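Minor fimbrium anchoring subunit Mfa2 (Porphyromonas gingivalis, PDB 5NFI) anchors the minor (Mfa1) fimbriae in the outer membrane through its interaction with Mfa1 and regulates fimbrial length, without being part of the fimbrium itself. Local coordinates at residues A[21-25]-A[49-53]; A[90-96]-A[168-173]; A[183-187]-A[199-203]; A[240-244]-A[273-278]. All coordinates share one frame; numbering follows the deposited sequence.

Interaction 1 (A[21-25]-A[49-53]); sequences YPAEV and QLSAA
Leu50 and Val25 meet on the inner side of two neighbouring loops, Tyr21 and Ala52 on the outer side, and the two halves pack by different means. Inside, a single branch of Leu50 does most of the work: its CD1 methyl lies 3.7 Å from Val25 CB, and the same CD1 is 3.8 Å from Pro22 CD. It reaches them because Leu50 CG lies beside the backbone N and anti to the carbonyl carbon (chi1 -57°), which aims the side chain at the type I beta turn running from Pro22 to Val25. Both ends of that turn thus rest on one methyl group. Phe9 and Leu139 pack on Leu50 from strands 3-10 and 133-151, while Trp113 touches both Pro22 and Val25, so this side merges with the core.

The other side is more exposed, yet the Tyr21 ring still lies flat and close on the Ser51-Ala52 backbone. One face makes a CH-pi contact, with Ala52 CA 3.7 Å from the ring centroid and 26° off its normal. Ala52 CB adds to it, 3.6 Å from Tyr21 CE2, but this alanine is itself exposed. Ser51 turns its side chain away, and its carbonyl is bound by Asn8. Segments 21-25 and 49-53 share apolar and CH-pi contacts but not hydrogen bonds, which suggests that burial and complementary shape, rather than directional polar groups, hold them together.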
loop_
_atom_site.group_PDB
_atom_site.type_symbol
_atom_site.label_atom_id
_atom_site.label_comp_id
_atom_site.label_asym_id
_atom_site.label_seq_id
_atom_site.Cartn_x
_atom_site.Cartn_y
_atom_site.Cartn_z
ATOM N N TYR A 21 -3.729 1.274 -17.593
ATOM C CA TYR A 21 -2.753 2.360 -17.579
ATOM C C TYR A 21 -3.265 3.532 -16.756
ATOM O O TYR A 21 -3.495 4.621 -17.293
ATOM C CB TYR A 21 -2.443 2.811 -19.006
ATOM C CG TYR A 21 -1.867 1.711 -19.847
ATOM C CD1 TYR A 21 -0.529 1.359 -19.732
ATOM C CD2 TYR A 21 -2.659 1.010 -20.744
ATOM C CE1 TYR A 21 0.008 0.344 -20.501
ATOM C CE2 TYR A 21 -2.132 -0.010 -21.519
ATOM C CZ TYR A 21 -0.797 -0.342 -21.394
ATOM O OH TYR A 21 -0.255 -1.351 -22.161
ATOM N N PRO A 22 -3.402 3.322 -15.440
ATOM C CA PRO A 22 -4.183 4.180 -14.542
ATOM C C PRO A 22 -3.818 5.646 -14.632
ATOM O O PRO A 22 -2.645 5.996 -14.505
ATOM C CB PRO A 22 -3.841 3.634 -13.155
ATOM C CG PRO A 22 -3.316 2.278 -13.379
ATOM C CD PRO A 22 -2.609 2.333 -14.690
ATOM N N ALA A 23 -4.819 6.493 -14.845
ATOM C CA ALA A 23 -4.616 7.936 -14.803
ATOM C C ALA A 23 -4.154 8.397 -13.422
ATOM O O ALA A 23 -3.556 9.460 -13.291
ATOM C CB ALA A 23 -5.888 8.649 -15.188
ATOM N N GLU A 24 -4.443 7.582 -12.405
ATOM C CA GLU A 24 -4.149 7.892 -11.011
ATOM C C GLU A 24 -2.678 8.148 -10.781
ATOM O O GLU A 24 -2.312 8.830 -9.826
ATOM C CB GLU A 24 -4.602 6.747 -10.094
ATOM C CG GLU A 24 -6.088 6.711 -9.773
ATOM C CD GLU A 24 -6.943 6.312 -10.962
ATOM O OE1 GLU A 24 -6.388 6.036 -12.046
ATOM O OE2 GLU A 24 -8.183 6.256 -10.800
ATOM N N VAL A 25 -1.830 7.583 -11.643
ATOM C CA VAL A 25 -0.388 7.772 -11.505
ATOM C C VAL A 25 0.039 9.066 -12.152
ATOM O O VAL A 25 0.029 9.163 -13.366
ATOM C CB VAL A 25 0.384 6.611 -12.117
ATOM C CG1 VAL A 25 1.877 6.845 -11.973
ATOM C CG2 VAL A 25 -0.040 5.304 -11.435
ATOM N N GLN A 49 1.495 10.638 -17.551
ATOM C CA GLN A 49 0.269 10.046 -18.047
ATOM C C GLN A 49 0.625 8.693 -18.615
ATOM O O GLN A 49 1.092 8.606 -19.735
ATOM C CB GLN A 49 -0.375 10.903 -19.124
ATOM C CG GLN A 49 -1.304 11.981 -18.641
ATOM C CD GLN A 49 -2.192 12.457 -19.776
ATOM O OE1 GLN A 49 -1.826 12.339 -20.945
ATOM N NE2 GLN A 49 -3.370 12.974 -19.442
ATOM N N LEU A 50 0.440 7.640 -17.836
ATOM C CA LEU A 50 0.721 6.294 -18.307
ATOM C C LEU A 50 -0.024 6.017 -19.593
ATOM O O LEU A 50 -1.156 6.466 -19.768
ATOM C CB LEU A 50 0.324 5.263 -17.260
ATOM C CG LEU A 50 1.004 5.463 -15.925
ATOM C CD1 LEU A 50 0.614 4.342 -14.981
ATOM C CD2 LEU A 50 2.507 5.529 -16.135
ATOM N N SER A 51 0.608 5.273 -20.490
ATOM C CA SER A 51 -0.021 4.936 -21.750
ATOM C C SER A 51 0.584 3.671 -22.340
ATOM O O SER A 51 1.699 3.290 -21.995
ATOM C CB SER A 51 0.105 6.096 -22.720
ATOM O OG SER A 51 -0.166 5.662 -24.028
ATOM N N ALA A 52 -0.169 3.022 -23.224
ATOM C CA ALA A 52 0.215 1.731 -23.785
ATOM C C ALA A 52 1.511 1.827 -24.563
ATOM O O ALA A 52 2.292 0.873 -24.614
ATOM C CB ALA A 52 -0.892 1.189 -24.678
ATOM N N ALA A 53 1.743 2.993 -25.155
ATOM C CA ALA A 53 2.902 3.188 -26.007
ATOM C C ALA A 53 3.810 4.312 -25.512
ATOM O O ALA A 53 4.598 4.864 -26.282
ATOM C CB ALA A 53 2.454 3.466 -27.413
#

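Interaction 2 (A[90-96]-A[168-173]); sequences KQQVLMR and GSYRFD
A classic beta bulge, in which Leu94 and Met95 both face Tyr170, interrupts the antiparallel pairing of strands 93-96 and 169-171. Tyr170 O accepts from Leu94 N at 2.9 Å and more weakly from Met95 N at 3.4 Å. In return Tyr170 N donates to Met95 O over 3.0 Å. The extra residue shifts the register by one between the Val93-Arg171 and Met95-Tyr170 pairs. Farther along, Asp173 N binds Lys90 O at 3.3 Å, carrying the association past the strand ends.

These strands belong to a small antiparallel sheet with strands 78-80 and 103-104, and the bulge region packs against strands 28-33 and 64-72: Trp71 of strand 64-72 touches Leu94 and binds Phe172 O through NE1, and Tyr31 of strand 28-33 meets the Phe172 ring edge-to-face.

Leu94 points its side chain across the Phe172 ring at about a right angle. Its CB stands 3.9 Å from the ring centroid and only 1° off the normal, a CH-pi contact over the centre of the face. Met95, present as selenomethionine, runs alongside Tyr170 instead, bending at chi3 (85°) to bring CE within 3.5 Å of Tyr170 CD1. On the other face of the sheet the extended Arg96 chain places NH1 2.8 Å from Ser169 OG in a weak hydrogen bond at the guanidinium edge, and Val93 CG1 sits above the guanidinium centre.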
loop_
_atom_site.group_PDB
_atom_site.type_symbol
_atom_site.label_atom_id
_atom_site.label_comp_id
_atom_site.label_asym_id
_atom_site.label_seq_id
_atom_site.Cartn_x
_atom_site.Cartn_y
_atom_site.Cartn_z
ATOM N N LYS A 90 19.450 -1.651 -2.356
ATOM C CA LYS A 90 18.059 -2.040 -2.644
ATOM C C LYS A 90 17.181 -2.144 -1.398
ATOM O O LYS A 90 16.001 -1.843 -1.447
ATOM C CB LYS A 90 18.026 -3.387 -3.406
ATOM C CG LYS A 90 18.593 -4.548 -2.582
ATOM C CD LYS A 90 18.651 -5.931 -3.230
ATOM C CE LYS A 90 18.768 -5.940 -4.739
ATOM N NZ LYS A 90 19.013 -7.359 -5.182
ATOM N N GLN A 91 17.762 -2.551 -0.277
ATOM C CA GLN A 91 16.963 -2.930 0.886
ATOM C C GLN A 91 16.986 -1.875 1.992
ATOM O O GLN A 91 16.504 -2.116 3.090
ATOM C CB GLN A 91 17.439 -4.277 1.450
ATOM C CG GLN A 91 18.763 -4.229 2.216
ATOM C CD GLN A 91 20.024 -4.140 1.339
ATOM O OE1 GLN A 91 19.954 -4.093 0.120
ATOM N NE2 GLN A 91 21.187 -4.136 1.981
ATOM N N GLN A 92 17.544 -0.703 1.710
ATOM C CA GLN A 92 17.479 0.402 2.654
ATOM C C GLN A 92 16.109 1.060 2.586
ATOM O O GLN A 92 15.393 0.929 1.598
ATOM C CB GLN A 92 18.575 1.423 2.368
ATOM C CG GLN A 92 19.963 0.983 2.803
ATOM C CD GLN A 92 21.057 1.949 2.361
ATOM O OE1 GLN A 92 21.704 1.738 1.338
ATOM N NE2 GLN A 92 21.259 3.012 3.125
ATOM N N VAL A 93 15.733 1.767 3.640
ATOM C CA VAL A 93 14.409 2.360 3.669
ATOM C C VAL A 93 14.332 3.615 2.815
ATOM O O VAL A 93 14.973 4.624 3.090
ATOM C CB VAL A 93 13.965 2.694 5.101
ATOM C CG1 VAL A 93 12.532 3.232 5.096
ATOM C CG2 VAL A 93 14.076 1.452 5.990
ATOM N N LEU A 94 13.521 3.550 1.778
ATOM C CA LEU A 94 13.282 4.715 0.951
ATOM C C LEU A 94 12.406 5.772 1.633
ATOM O O LEU A 94 12.620 6.981 1.472
ATOM C CB LEU A 94 12.631 4.275 -0.360
ATOM C CG LEU A 94 12.170 5.380 -1.295
ATOM C CD1 LEU A 94 13.328 6.343 -1.592
ATOM C CD2 LEU A 94 11.628 4.757 -2.569
HETATM N N MSE A 95 11.457 5.309 2.438
HETATM C CA MSE A 95 10.208 6.029 2.643
HETATM C C MSE A 95 9.558 5.703 3.975
HETATM O O MSE A 95 9.448 4.533 4.325
HETATM C CB MSE A 95 9.257 5.622 1.535
HETATM C CG MSE A 95 8.259 6.604 1.033
HETATM SE SE MSE A 95 7.207 5.517 -0.226
HETATM C CE MSE A 95 5.950 4.717 1.034
ATOM N N ARG A 96 9.103 6.723 4.697
ATOM C CA ARG A 96 8.254 6.500 5.856
ATOM C C ARG A 96 7.039 7.404 5.810
ATOM O O ARG A 96 7.178 8.599 5.608
ATOM C CB ARG A 96 9.024 6.735 7.153
ATOM C CG ARG A 96 10.006 5.644 7.463
ATOM C CD ARG A 96 10.711 5.884 8.763
ATOM N NE ARG A 96 11.944 5.106 8.854
ATOM C CZ ARG A 96 11.987 3.783 9.004
ATOM N NH1 ARG A 96 10.866 3.081 9.062
ATOM N NH2 ARG A 96 13.154 3.155 9.083
ATOM N N GLY A 168 3.964 1.598 7.167
ATOM C CA GLY A 168 4.214 2.970 6.742
ATOM C C GLY A 168 5.625 3.201 6.224
ATOM O O GLY A 168 6.019 4.324 5.920
ATOM N N SER A 169 6.390 2.125 6.124
ATOM C CA SER A 169 7.783 2.228 5.749
ATOM C C SER A 169 8.139 1.221 4.675
ATOM O O SER A 169 7.837 0.033 4.802
ATOM C CB SER A 169 8.661 2.024 6.969
ATOM O OG SER A 169 8.349 3.002 7.930
ATOM N N TYR A 170 8.768 1.691 3.604
ATOM C CA TYR A 170 9.064 0.796 2.495
ATOM C C TYR A 170 10.517 0.885 2.049
ATOM O O TYR A 170 11.113 1.973 2.018
ATOM C CB TYR A 170 8.106 1.077 1.339
ATOM C CG TYR A 170 6.687 0.740 1.711
ATOM C CD1 TYR A 170 5.943 1.599 2.516
ATOM C CD2 TYR A 170 6.095 -0.454 1.302
ATOM C CE1 TYR A 170 4.647 1.293 2.911
ATOM C CE2 TYR A 170 4.783 -0.764 1.691
ATOM C CZ TYR A 170 4.072 0.121 2.502
ATOM O OH TYR A 170 2.785 -0.153 2.899
ATOM N N ARG A 171 11.090 -0.275 1.732
ATOM C CA ARG A 171 12.430 -0.338 1.168
ATOM C C ARG A 171 12.394 0.159 -0.272
ATOM O O ARG A 171 11.320 0.465 -0.796
ATOM C CB ARG A 171 12.975 -1.757 1.238
ATOM C CG ARG A 171 12.995 -2.310 2.632
ATOM C CD ARG A 171 13.732 -3.635 2.694
ATOM N NE ARG A 171 13.157 -4.508 3.715
ATOM C CZ ARG A 171 13.400 -4.380 5.014
ATOM N NH1 ARG A 171 14.213 -3.414 5.441
ATOM N NH2 ARG A 171 12.834 -5.212 5.884
ATOM N N PHE A 172 13.554 0.248 -0.918
ATOM C CA PHE A 172 13.585 0.683 -2.307
ATOM C C PHE A 172 12.850 -0.313 -3.194
ATOM O O PHE A 172 11.992 0.085 -3.985
ATOM C CB PHE A 172 15.016 0.895 -2.777
ATOM C CG PHE A 172 15.542 2.236 -2.438
ATOM C CD1 PHE A 172 16.189 2.455 -1.244
ATOM C CD2 PHE A 172 15.351 3.296 -3.294
ATOM C CE1 PHE A 172 16.655 3.713 -0.916
ATOM C CE2 PHE A 172 15.823 4.544 -2.974
ATOM C CZ PHE A 172 16.473 4.757 -1.785
ATOM N N ASP A 173 13.154 -1.603 -3.047
ATOM C CA ASP A 173 12.311 -2.624 -3.654
ATOM C C ASP A 173 10.962 -2.458 -2.970
ATOM O O ASP A 173 10.876 -1.802 -1.936
ATOM C CB ASP A 173 12.892 -4.028 -3.484
ATOM C CG ASP A 173 13.100 -4.430 -2.020
ATOM O OD1 ASP A 173 12.328 -4.017 -1.127
ATOM O OD2 ASP A 173 14.050 -5.199 -1.761
#

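Interaction 3 (A[183-187]-A[199-203]); sequences YYPGE and FFTTL
Tyr184 and Thr202 show how a threonine can set its CB over the centre of an aromatic face while its hydroxyl stands off toward the rim. The Tyr184 ring reaches toward strand 199-202. Thr202 approaches at about a right angle, its CB 3.8 Å from the Tyr184 ring centroid and almost on the normal, a CH-pi contact. Its OG1, anti to the backbone N (chi1 -179°), is displaced toward the rim of the same face, 3.0 Å from Tyr184 CE1. The two polar ends are both satisfied by one residue: Asn167 offers OD1 to Tyr184 OH and ND2 to Thr202 OG1, so a single amide spans the pair and should fix the ring against the threonine.

Phe200 is met in another way. With CG anti to its carbonyl carbon (chi1 -55°), it swings its ring toward segment 183-187 and presents an edge to the Tyr184 backbone, CD2 lying 3.2 Å from Tyr184 O near the ring plane. The next corner, Phe200 CE2, comes 3.3 Å from Gly186 CA, where the backbone carries no side chain to stand in the way. Ile161 and Leu163 of strand 159-165 also pack on Phe200.

Main-chain pairing takes over at Glu187 and Phe199, an antiparallel hydrogen-bonded pair in which Phe199 N reaches Glu187 O at 2.9 Å with an angle of 163° at the hydrogen. Side chains bridging one stretch and backbone closing the next, the two segments form part of the beta hairpin of strands 182-190 and 196-202, consistent with the beta-rich fold of the transthyretin clan.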
loop_
_atom_site.group_PDB
_atom_site.type_symbol
_atom_site.label_atom_id
_atom_site.label_comp_id
_atom_site.label_asym_id
_atom_site.label_seq_id
_atom_site.Cartn_x
_atom_site.Cartn_y
_atom_site.Cartn_z
ATOM N N TYR A 183 -1.304 4.183 13.396
ATOM C CA TYR A 183 -2.740 4.329 13.398
ATOM C C TYR A 183 -3.146 5.198 12.223
ATOM O O TYR A 183 -2.499 6.198 11.946
ATOM C CB TYR A 183 -3.220 4.902 14.735
ATOM C CG TYR A 183 -3.266 3.843 15.799
ATOM C CD1 TYR A 183 -2.141 3.527 16.545
ATOM C CD2 TYR A 183 -4.433 3.120 16.032
ATOM C CE1 TYR A 183 -2.182 2.531 17.516
ATOM C CE2 TYR A 183 -4.489 2.124 16.999
ATOM C CZ TYR A 183 -3.361 1.832 17.733
ATOM O OH TYR A 183 -3.422 0.836 18.684
ATOM N N TYR A 184 -4.206 4.803 11.520
ATOM C CA TYR A 184 -4.706 5.612 10.404
ATOM C C TYR A 184 -5.991 6.374 10.742
ATOM O O TYR A 184 -6.911 5.822 11.364
ATOM C CB TYR A 184 -4.923 4.735 9.170
ATOM C CG TYR A 184 -3.620 4.287 8.571
ATOM C CD1 TYR A 184 -2.989 3.140 9.025
ATOM C CD2 TYR A 184 -3.000 5.030 7.572
ATOM C CE1 TYR A 184 -1.795 2.732 8.492
ATOM C CE2 TYR A 184 -1.807 4.630 7.032
ATOM C CZ TYR A 184 -1.208 3.480 7.491
ATOM O OH TYR A 184 -0.008 3.080 6.955
ATOM N N PRO A 185 -6.050 7.652 10.317
ATOM C CA PRO A 185 -7.104 8.612 10.650
ATOM C C PRO A 185 -8.471 8.156 10.178
ATOM O O PRO A 185 -8.766 8.213 8.987
ATOM C CB PRO A 185 -6.678 9.878 9.912
ATOM C CG PRO A 185 -5.251 9.682 9.577
ATOM C CD PRO A 185 -5.082 8.226 9.371
ATOM N N GLY A 186 -9.301 7.722 11.119
ATOM C CA GLY A 186 -10.620 7.221 10.795
ATOM C C GLY A 186 -11.703 8.273 10.845
ATOM O O GLY A 186 -12.305 8.512 11.892
ATOM N N GLU A 187 -11.959 8.904 9.706
ATOM C CA GLU A 187 -13.031 9.879 9.626
ATOM C C GLU A 187 -14.377 9.149 9.634
ATOM O O GLU A 187 -14.549 8.122 8.962
ATOM C CB GLU A 187 -12.856 10.765 8.393
ATOM C CG GLU A 187 -11.572 11.590 8.472
ATOM C CD GLU A 187 -11.493 12.461 9.733
ATOM O OE1 GLU A 187 -12.499 13.127 10.073
ATOM O OE2 GLU A 187 -10.428 12.462 10.395
ATOM N N PHE A 199 -14.028 5.595 7.566
ATOM C CA PHE A 199 -13.258 5.385 6.343
ATOM C C PHE A 199 -11.755 5.627 6.542
ATOM O O PHE A 199 -11.336 6.695 6.993
ATOM C CB PHE A 199 -13.787 6.272 5.223
ATOM C CG PHE A 199 -13.034 6.122 3.930
ATOM C CD1 PHE A 199 -13.352 5.113 3.041
ATOM C CD2 PHE A 199 -11.991 6.987 3.609
ATOM C CE1 PHE A 199 -12.649 4.979 1.848
ATOM C CE2 PHE A 199 -11.285 6.850 2.432
ATOM C CZ PHE A 199 -11.614 5.850 1.548
ATOM N N PHE A 200 -10.957 4.623 6.196
ATOM C CA PHE A 200 -9.510 4.692 6.348
ATOM C C PHE A 200 -8.816 4.577 4.993
ATOM O O PHE A 200 -9.225 3.788 4.139
ATOM C CB PHE A 200 -8.987 3.569 7.256
ATOM C CG PHE A 200 -9.636 3.518 8.594
ATOM C CD1 PHE A 200 -10.852 2.879 8.766
ATOM C CD2 PHE A 200 -9.031 4.100 9.689
ATOM C CE1 PHE A 200 -11.451 2.832 10.010
ATOM C CE2 PHE A 200 -9.626 4.059 10.945
ATOM C CZ PHE A 200 -10.829 3.434 11.107
ATOM N N THR A 201 -7.764 5.350 4.793
ATOM C CA THR A 201 -6.884 5.051 3.695
ATOM C C THR A 201 -5.559 4.615 4.291
ATOM O O THR A 201 -4.867 5.395 4.959
ATOM C CB THR A 201 -6.677 6.241 2.743
ATOM O OG1 THR A 201 -7.942 6.692 2.256
ATOM C CG2 THR A 201 -5.831 5.802 1.569
ATOM N N THR A 202 -5.207 3.361 4.068
ATOM C CA THR A 202 -3.976 2.863 4.628
ATOM C C THR A 202 -3.063 2.438 3.488
ATOM O O THR A 202 -3.448 2.502 2.326
ATOM C CB THR A 202 -4.232 1.694 5.596
ATOM O OG1 THR A 202 -2.990 1.242 6.146
ATOM C CG2 THR A 202 -4.903 0.547 4.881
ATOM N N LEU A 203 -1.854 2.008 3.801
ATOM C CA LEU A 203 -0.982 1.570 2.739
ATOM C C LEU A 203 -1.136 0.062 2.607
ATOM O O LEU A 203 -2.262 -0.438 2.636
ATOM C CB LEU A 203 0.462 2.005 2.991
ATOM C CG LEU A 203 0.591 3.535 3.018
ATOM C CD1 LEU A 203 1.988 3.966 3.377
ATOM C CD2 LEU A 203 0.182 4.132 1.673
#

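Interaction 4 (A[240-244]-A[273-278]); sequences QNINL and INGWLI
Apolar contacts between Ile242 and three residues, Ile273, Trp276 and Ile278, form the larger share of this interaction. Ile242 leads with its CD1 methyl, which approaches Ile273 CG2 to 3.6 Å and Ile278 CD1 to 4.1 Å; the chain reaches that far because chi2 is fully extended (178°). It crosses Ile273 at about a right angle. Against Trp276 the side chain instead slides past in the opposite direction, its CG1 3.9 Å from Trp276 CD1. Ile233 packs on both Ile242 and Ile273, extending the apolar cluster to helix 229-233.

The surface that receives Ile242 is the end of a beta hairpin. Strands 266-273 and 276-280 are joined by a type I' turn from Ile273 to Trp276, with Asn274 and Gly275 at its tip, and Trp276 N and Ile273 O close it with a 2.9 Å hydrogen bond that has a counterpart from Ile273 N to Trp276 O. Asn274 is tied from outside, its OD1 accepting from Asp251 N.

Stacking supplies the second kind of contact, on the more exposed flank. The Asn241 amide lies over one face of the Trp276 indole with the two planes only 10° apart, Asn241 CG 3.6 Å from Trp276 CZ2 and ND2 offset toward the rim. Behind the amide, Asn241 CB makes a CH-pi contact with the five-membered ring, 4.1 Å from its centroid.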
loop_
_atom_site.group_PDB
_atom_site.type_symbol
_atom_site.label_atom_id
_atom_site.label_comp_id
_atom_site.label_asym_id
_atom_site.label_seq_id
_atom_site.Cartn_x
_atom_site.Cartn_y
_atom_site.Cartn_z
ATOM N N GLN A 240 -10.884 -17.760 -0.986
ATOM C CA GLN A 240 -10.940 -16.312 -1.148
ATOM C C GLN A 240 -10.712 -15.934 -2.614
ATOM O O GLN A 240 -9.619 -16.184 -3.110
ATOM C CB GLN A 240 -9.915 -15.630 -0.238
ATOM C CG GLN A 240 -9.961 -16.122 1.199
ATOM C CD GLN A 240 -11.356 -16.556 1.641
ATOM O OE1 GLN A 240 -12.335 -15.824 1.477
ATOM N NE2 GLN A 240 -11.449 -17.761 2.195
ATOM N N ASN A 241 -11.658 -15.312 -3.341
ATOM C CA ASN A 241 -12.810 -14.470 -2.938
ATOM C C ASN A 241 -12.313 -13.121 -2.447
ATOM O O ASN A 241 -12.666 -12.090 -3.007
ATOM C CB ASN A 241 -13.735 -15.106 -1.886
ATOM C CG ASN A 241 -14.538 -16.277 -2.429
ATOM O OD1 ASN A 241 -14.750 -16.404 -3.637
ATOM N ND2 ASN A 241 -15.005 -17.133 -1.527
ATOM N N ILE A 242 -11.495 -13.115 -1.406
ATOM C CA ILE A 242 -10.890 -11.872 -0.966
ATOM C C ILE A 242 -9.380 -11.960 -1.124
ATOM O O ILE A 242 -8.634 -12.322 -0.206
ATOM C CB ILE A 242 -11.262 -11.530 0.471
ATOM C CG1 ILE A 242 -12.772 -11.398 0.583
ATOM C CG2 ILE A 242 -10.644 -10.212 0.859
ATOM C CD1 ILE A 242 -13.238 -11.101 1.952
ATOM N N ASN A 243 -8.949 -11.623 -2.328
ATOM C CA ASN A 243 -7.557 -11.713 -2.714
ATOM C C ASN A 243 -6.884 -10.347 -2.637
ATOM O O ASN A 243 -7.118 -9.485 -3.489
ATOM C CB ASN A 243 -7.464 -12.290 -4.126
ATOM C CG ASN A 243 -6.042 -12.518 -4.574
ATOM O OD1 ASN A 243 -5.086 -12.254 -3.839
ATOM N ND2 ASN A 243 -5.890 -13.032 -5.785
ATOM N N LEU A 244 -6.049 -10.164 -1.615
ATOM C CA LEU A 244 -5.370 -8.889 -1.367
ATOM C C LEU A 244 -4.483 -8.443 -2.524
ATOM O O LEU A 244 -4.161 -7.268 -2.649
ATOM C CB LEU A 244 -4.508 -8.982 -0.116
ATOM C CG LEU A 244 -5.188 -9.326 1.191
ATOM C CD1 LEU A 244 -4.146 -9.401 2.279
ATOM C CD2 LEU A 244 -6.216 -8.266 1.491
ATOM N N ILE A 273 -16.729 -9.164 5.384
ATOM C CA ILE A 273 -15.793 -8.453 4.512
ATOM C C ILE A 273 -16.176 -8.687 3.052
ATOM O O ILE A 273 -16.302 -9.831 2.600
ATOM C CB ILE A 273 -14.333 -8.877 4.736
ATOM C CG1 ILE A 273 -13.925 -8.617 6.179
ATOM C CG2 ILE A 273 -13.391 -8.063 3.827
ATOM C CD1 ILE A 273 -12.514 -9.042 6.513
ATOM N N ASN A 274 -16.393 -7.581 2.344
ATOM C CA ASN A 274 -16.839 -7.578 0.958
ATOM C C ASN A 274 -17.977 -8.555 0.700
ATOM O O ASN A 274 -18.015 -9.244 -0.321
ATOM C CB ASN A 274 -15.648 -7.851 0.037
ATOM C CG ASN A 274 -14.652 -6.701 0.049
ATOM O OD1 ASN A 274 -14.895 -5.669 0.691
ATOM N ND2 ASN A 274 -13.530 -6.866 -0.639
ATOM N N GLY A 275 -18.917 -8.605 1.633
ATOM C CA GLY A 275 -20.121 -9.394 1.449
ATOM C C GLY A 275 -19.991 -10.846 1.863
ATOM O O GLY A 275 -20.929 -11.601 1.748
ATOM N N TRP A 276 -18.818 -11.247 2.330
ATOM C CA TRP A 276 -18.652 -12.596 2.855
ATOM C C TRP A 276 -18.662 -12.603 4.376
ATOM O O TRP A 276 -18.090 -11.723 5.019
ATOM C CB TRP A 276 -17.348 -13.207 2.357
ATOM C CG TRP A 276 -17.214 -13.235 0.868
ATOM C CD1 TRP A 276 -16.538 -12.335 0.086
ATOM C CD2 TRP A 276 -17.748 -14.219 -0.021
ATOM N NE1 TRP A 276 -16.625 -12.700 -1.237
ATOM C CE2 TRP A 276 -17.364 -13.851 -1.331
ATOM C CE3 TRP A 276 -18.508 -15.374 0.160
ATOM C CZ2 TRP A 276 -17.719 -14.599 -2.455
ATOM C CZ3 TRP A 276 -18.862 -16.121 -0.963
ATOM C CH2 TRP A 276 -18.466 -15.727 -2.253
ATOM N N LEU A 277 -19.307 -13.598 4.957
ATOM C CA LEU A 277 -19.257 -13.770 6.398
ATOM C C LEU A 277 -17.956 -14.475 6.725
ATOM O O LEU A 277 -17.769 -15.641 6.403
ATOM C CB LEU A 277 -20.471 -14.549 6.911
ATOM C CG LEU A 277 -20.490 -14.864 8.413
ATOM C CD1 LEU A 277 -20.403 -13.582 9.214
ATOM C CD2 LEU A 277 -21.709 -15.718 8.844
ATOM N N ILE A 278 -17.056 -13.743 7.367
ATOM C CA ILE A 278 -15.691 -14.202 7.612
ATOM C C ILE A 278 -15.568 -14.986 8.919
ATOM O O ILE A 278 -14.876 -16.000 8.983
ATOM C CB ILE A 278 -14.724 -12.992 7.632
ATOM C CG1 ILE A 278 -14.642 -12.374 6.244
ATOM C CG2 ILE A 278 -13.353 -13.387 8.124
ATOM C CD1 ILE A 278 -14.436 -13.386 5.149
#

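Overall arrangement
From the N terminus the four contacts follow one another in series: each closes before the next opens, and none nest or cross. Interaction 1 closes a loop containing strands 28-33 and 39-45. Interaction 2 makes the longest return, bringing strand 169-171 back to strand 93-100 across 71 intervening residues. Interaction 3 follows directly as a local hairpin and touches interaction 2, where Tyr170 and Gly168 pack on Leu203. Interaction 4 joins the loop after helix 229-233 to the C-terminal hairpin; its centre lies about 29 Å from that of interaction 2, on the opposite side of the chain's centre.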